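Local atomic coordinates of dipeptidase AC. Metallo peptidase. MEROPS family M19 (Rhodobacter sphaeroides, PDB entry 3LY0), a protein that probably hydrolyses dipeptides as a zinc-dependent metallodipeptidase and here holds two zinc ions with a phosphinate mimic of L-Ala-D-Ala. Residues P8-H13 with G52-I57; T37-L42 with S305-A310. All blocks are in the same frame, centred on the assembly; numbering follows the deposited sequence.

The two contacts lie side by side, their centres about 11 Å apart, and both lead to the same active site. Contact 1 pairs two barrel strands and ends at His13, which binds a zinc ion. Contact 2 fastens the loop 305-310, which helps line the pocket of the phosphinate inhibitor: Asp306 OD1 comes within 2.7 Å of the inhibitor's O31. They are joined directly by two probable hydrogen bonds. Asp11 OD2 lies 2.7 Å from Ser305 OG, and His13 O lies 2.8 Å from Asp306 N. The metal-binding end of 8-13 and the start of the pocket loop are thus tied together beside the zinc site.

Contact 1. Residues P8-H13 with G52-I57; sequences PVFDGH and GGFFAI. With ZN (zinc ion), chain D.
Phe10 and Phe54 meet on neighbouring parallel strands of the TIM barrel, where segments 9-11 and 52-57 run at 7° to each other. Phe10 has CG anti to its own N (chi1 -174°), which swings the ring across to the glycines opposite. Gly53 CA packs over one face as a CH-pi contact, 3.8 Å from the ring centroid. Phe54 CE2 lies at the edge of the Phe10 ring, 3.8 Å from Phe10 CE2, the two rings oblique with their planes at 65°. A leucine in place of Phe10 would probably leave Gly53 CA without its aromatic face and Phe54 CE2 without its neighbour.

The backbones are joined by Asp11 N to Gly52 O (2.8 Å) and Phe54 N to Asp11 O (3.0 Å). A CB on Gly53 would clash with that same Asp11 O. At Gly12 the chain turns a corner, bridged by an Asx turn: His13 N bonds Asp11 OD2 from above the carboxylate plane, and Ser305 OG bonds the same oxygen. Ala56 CB packs 3.3 Å from His13 CE1, beside the NE2 that binds zinc at 2.2 Å.

Contact 2. Residues T37-L42 with S305-A310; sequences TGHLDL and SDFDGA. With LY0 ((2R)-3-[(R)-[(1R)-1-aminoethyl](hydroxy)phosphoryl]-2-methylpropanoic acid), chain C.
The inhibitor pocket is lined in part by the loop 305-310, through Asp306, Gly309 and Ala310, and His39 and Leu40 of segment 37-42 grip that loop through Asp308 and Phe307. The carboxylate of Asp308 reaches across to two successive backbone amides. OD1 accepts from His39 N at 2.7 Å, met on its syn side but 33° out of the carboxylate plane, while OD2 takes a longer, weak bond from Leu40 N at 3.1 Å. Arg19 of helix 16-22 forms a salt bridge with OD2. Gly38 passes so close to OD1 that a CB there would clash with it.

His39 answers in the reverse direction. With CG beside its own N (chi1 -68°), its ring is brought to the loop backbone, where ND1 accepts a nearly straight bond from Asp308 N, 2.8 Å and 175°. An accepting ND1 would probably place a ring proton on NE2. CE1 lies 3.1 Å from Ala310 O, which sits in the ring plane at its edge.

In the TIM barrel this loop follows strand 301-303, and it opens with an ST turn in which Ser305 OG accepts from Phe307 N at 2.9 Å. Phe307 then wedges in beside both partners. Its CB packs 3.5 Å from Leu40 CD1, the two side chains crossing at about a right angle, and its CD1 touches His39 CB. Ser305 CB sits over one face of the Phe307 ring, toward its rim. Further along, Gly309 O approaches the inhibitor's C4 at 3.2 Å, and Ala310 CB packs 4.0 Å from its methyl C7.

Contact 1. Residues P8-H13 with G52-I57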
# COMPACT_ATOMS: atom_id res chain seq x y z
N PRO A 8 8.68 7.16 -15.12
CA PRO A 8 7.72 6.11 -14.77
C PRO A 8 7.69 5.89 -13.26
O PRO A 8 8.72 5.97 -12.60
CB PRO A 8 8.28 4.87 -15.48
CG PRO A 8 9.12 5.43 -16.61
CD PRO A 8 9.72 6.69 -16.05
N VAL A 9 6.50 5.63 -12.73
CA VAL A 9 6.33 5.43 -11.30
C VAL A 9 5.95 4.00 -11.01
O VAL A 9 4.99 3.48 -11.58
CB VAL A 9 5.24 6.37 -10.74
CG1 VAL A 9 4.89 6.01 -9.29
CG2 VAL A 9 5.71 7.80 -10.83
N PHE A 10 6.73 3.35 -10.14
CA PHE A 10 6.32 2.08 -9.58
C PHE A 10 5.76 2.37 -8.20
O PHE A 10 6.41 3.03 -7.38
CB PHE A 10 7.47 1.08 -9.50
CG PHE A 10 7.02 -0.28 -9.05
CD1 PHE A 10 6.54 -1.19 -9.97
CD2 PHE A 10 7.01 -0.62 -7.71
CE1 PHE A 10 6.10 -2.43 -9.57
CE2 PHE A 10 6.57 -1.86 -7.29
CZ PHE A 10 6.11 -2.77 -8.22
N ASP A 11 4.56 1.85 -7.95
CA ASP A 11 3.80 2.27 -6.77
C ASP A 11 3.62 1.20 -5.71
O ASP A 11 3.45 0.01 -6.01
CB ASP A 11 2.43 2.76 -7.20
CG ASP A 11 1.65 3.31 -6.04
OD1 ASP A 11 2.05 4.37 -5.53
OD2 ASP A 11 0.65 2.67 -5.64
N GLY A 12 3.58 1.64 -4.46
CA GLY A 12 3.56 0.74 -3.31
C GLY A 12 2.23 0.11 -2.94
O GLY A 12 2.22 -0.88 -2.22
N HIS A 13 1.10 0.67 -3.38
CA HIS A 13 -0.19 0.16 -2.93
C HIS A 13 -1.38 0.74 -3.68
O HIS A 13 -1.59 1.95 -3.65
CB HIS A 13 -0.40 0.47 -1.44
CG HIS A 13 -1.60 -0.21 -0.86
ND1 HIS A 13 -1.54 -1.48 -0.33
CD2 HIS A 13 -2.90 0.18 -0.76
CE1 HIS A 13 -2.74 -1.82 0.11
NE2 HIS A 13 -3.58 -0.84 -0.15
N GLY A 52 3.77 0.38 -12.87
CA GLY A 52 3.32 -0.81 -12.19
C GLY A 52 3.21 -0.55 -10.70
O GLY A 52 3.47 0.55 -10.22
N GLY A 53 2.83 -1.59 -9.97
CA GLY A 53 2.72 -1.46 -8.53
C GLY A 53 2.24 -2.70 -7.82
O GLY A 53 2.00 -3.75 -8.44
N PHE A 54 2.11 -2.58 -6.50
CA PHE A 54 1.48 -3.61 -5.69
C PHE A 54 -0.04 -3.47 -5.81
O PHE A 54 -0.58 -2.38 -5.54
CB PHE A 54 1.84 -3.43 -4.21
CG PHE A 54 3.29 -3.66 -3.86
CD1 PHE A 54 3.68 -4.81 -3.18
CD2 PHE A 54 4.26 -2.71 -4.15
CE1 PHE A 54 5.01 -5.01 -2.81
CE2 PHE A 54 5.58 -2.89 -3.78
CZ PHE A 54 5.96 -4.05 -3.11
N PHE A 55 -0.69 -4.56 -6.19
CA PHE A 55 -2.15 -4.63 -6.28
C PHE A 55 -2.68 -5.40 -5.08
O PHE A 55 -2.47 -6.61 -4.96
CB PHE A 55 -2.56 -5.30 -7.61
CG PHE A 55 -2.36 -4.41 -8.80
CD1 PHE A 55 -3.44 -3.74 -9.37
CD2 PHE A 55 -1.09 -4.20 -9.32
CE1 PHE A 55 -3.26 -2.88 -10.45
CE2 PHE A 55 -0.90 -3.34 -10.39
CZ PHE A 55 -1.98 -2.69 -10.96
N ALA A 56 -3.35 -4.68 -4.19
CA ALA A 56 -3.80 -5.25 -2.93
C ALA A 56 -5.06 -6.07 -3.06
O ALA A 56 -6.04 -5.66 -3.69
CB ALA A 56 -4.01 -4.14 -1.90
N ILE A 57 -5.01 -7.25 -2.44
CA ILE A 57 -6.18 -8.06 -2.15
C ILE A 57 -6.56 -7.71 -0.72
O ILE A 57 -5.82 -8.01 0.22
CB ILE A 57 -5.84 -9.55 -2.26
CG1 ILE A 57 -5.49 -9.91 -3.71
CG2 ILE A 57 -6.98 -10.41 -1.71
CD1 ILE A 57 -4.80 -11.24 -3.85
ZN ZN D . -5.75 -0.93 0.37
O HOH W 1 0.11 0.24 -6.85

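Contact 2. Residues T37-L42 with S305-A310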
# COMPACT_ATOMS: atom_id res chain seq x y z
N THR A 37 -14.84 6.49 -13.50
CA THR A 37 -14.76 6.65 -12.05
C THR A 37 -13.39 6.26 -11.51
O THR A 37 -12.56 5.67 -12.21
CB THR A 37 -15.83 5.82 -11.32
OG1 THR A 37 -15.46 4.43 -11.31
CG2 THR A 37 -17.19 5.97 -11.98
N GLY A 38 -13.17 6.58 -10.24
CA GLY A 38 -12.00 6.09 -9.54
C GLY A 38 -10.69 6.66 -10.05
O GLY A 38 -10.66 7.67 -10.76
N HIS A 39 -9.60 5.99 -9.69
CA HIS A 39 -8.26 6.53 -9.89
C HIS A 39 -7.48 5.83 -10.98
O HIS A 39 -6.64 6.45 -11.63
CB HIS A 39 -7.45 6.44 -8.60
CG HIS A 39 -7.93 7.35 -7.52
ND1 HIS A 39 -7.72 7.07 -6.18
CD2 HIS A 39 -8.61 8.52 -7.56
CE1 HIS A 39 -8.25 8.04 -5.45
NE2 HIS A 39 -8.79 8.93 -6.26
N LEU A 40 -7.75 4.54 -11.16
CA LEU A 40 -6.94 3.69 -12.04
C LEU A 40 -7.77 2.98 -13.11
O LEU A 40 -8.95 2.67 -12.90
CB LEU A 40 -6.20 2.62 -11.22
CG LEU A 40 -5.03 3.10 -10.36
CD1 LEU A 40 -4.70 2.04 -9.30
CD2 LEU A 40 -3.83 3.42 -11.21
N ASP A 41 -7.11 2.71 -14.23
CA ASP A 41 -7.52 1.75 -15.25
C ASP A 41 -6.36 1.71 -16.24
O ASP A 41 -5.44 2.52 -16.13
CB ASP A 41 -8.85 2.13 -15.93
CG ASP A 41 -8.90 3.58 -16.38
OD1 ASP A 41 -8.09 3.94 -17.27
OD2 ASP A 41 -9.74 4.34 -15.85
N LEU A 42 -6.37 0.77 -17.17
CA LEU A 42 -5.19 0.61 -18.01
C LEU A 42 -4.86 1.86 -18.86
O LEU A 42 -3.71 2.32 -18.86
CB LEU A 42 -5.29 -0.66 -18.86
CG LEU A 42 -4.05 -0.97 -19.71
CD1 LEU A 42 -2.78 -0.95 -18.87
CD2 LEU A 42 -4.21 -2.30 -20.42
N SER A 305 0.68 5.11 -3.24
CA SER A 305 -0.45 5.99 -3.56
C SER A 305 -1.72 5.77 -2.74
O SER A 305 -2.34 6.74 -2.28
CB SER A 305 -0.81 5.85 -5.05
OG SER A 305 -1.30 4.54 -5.34
N ASP A 306 -2.11 4.51 -2.57
CA ASP A 306 -3.44 4.17 -2.10
C ASP A 306 -4.48 4.57 -3.14
O ASP A 306 -5.64 4.83 -2.81
CB ASP A 306 -3.74 4.84 -0.75
CG ASP A 306 -4.41 3.90 0.24
OD1 ASP A 306 -4.80 2.76 -0.13
OD2 ASP A 306 -4.56 4.30 1.41
N PHE A 307 -4.08 4.60 -4.41
CA PHE A 307 -5.05 4.80 -5.49
C PHE A 307 -6.22 3.81 -5.35
O PHE A 307 -6.02 2.61 -5.11
CB PHE A 307 -4.42 4.60 -6.88
CG PHE A 307 -3.62 5.77 -7.39
CD1 PHE A 307 -4.07 7.07 -7.26
CD2 PHE A 307 -2.41 5.54 -8.05
CE1 PHE A 307 -3.32 8.14 -7.76
CE2 PHE A 307 -1.66 6.60 -8.54
CZ PHE A 307 -2.11 7.89 -8.39
N ASP A 308 -7.43 4.34 -5.50
CA ASP A 308 -8.69 3.59 -5.39
C ASP A 308 -9.00 3.07 -3.99
O ASP A 308 -9.99 2.35 -3.79
CB ASP A 308 -8.79 2.51 -6.46
CG ASP A 308 -9.18 3.08 -7.82
OD1 ASP A 308 -10.02 4.00 -7.84
OD2 ASP A 308 -8.64 2.63 -8.85
N GLY A 309 -8.19 3.46 -3.00
CA GLY A 309 -8.45 3.10 -1.62
C GLY A 309 -8.78 4.27 -0.70
O GLY A 309 -9.28 4.06 0.40
N ALA A 310 -8.53 5.50 -1.15
CA ALA A 310 -8.69 6.68 -0.30
C ALA A 310 -8.92 7.93 -1.14
O ALA A 310 -8.63 7.95 -2.33
CB ALA A 310 -7.45 6.87 0.56
P LY0 C . -6.88 1.19 2.48
C1 LY0 C . -9.56 0.39 2.50
N1 LY0 C . -7.90 -0.98 1.27
C2 LY0 C . -8.29 0.36 1.67
C4 LY0 C . -7.21 3.00 2.63
C5 LY0 C . -6.94 3.58 3.99
C6 LY0 C . -5.62 3.16 4.56
C7 LY0 C . -7.23 5.06 4.10
O31 LY0 C . -5.69 0.91 1.60
O32 LY0 C . -6.64 0.54 3.88
O61 LY0 C . -5.38 3.38 5.88
O62 LY0 C . -4.76 2.59 3.87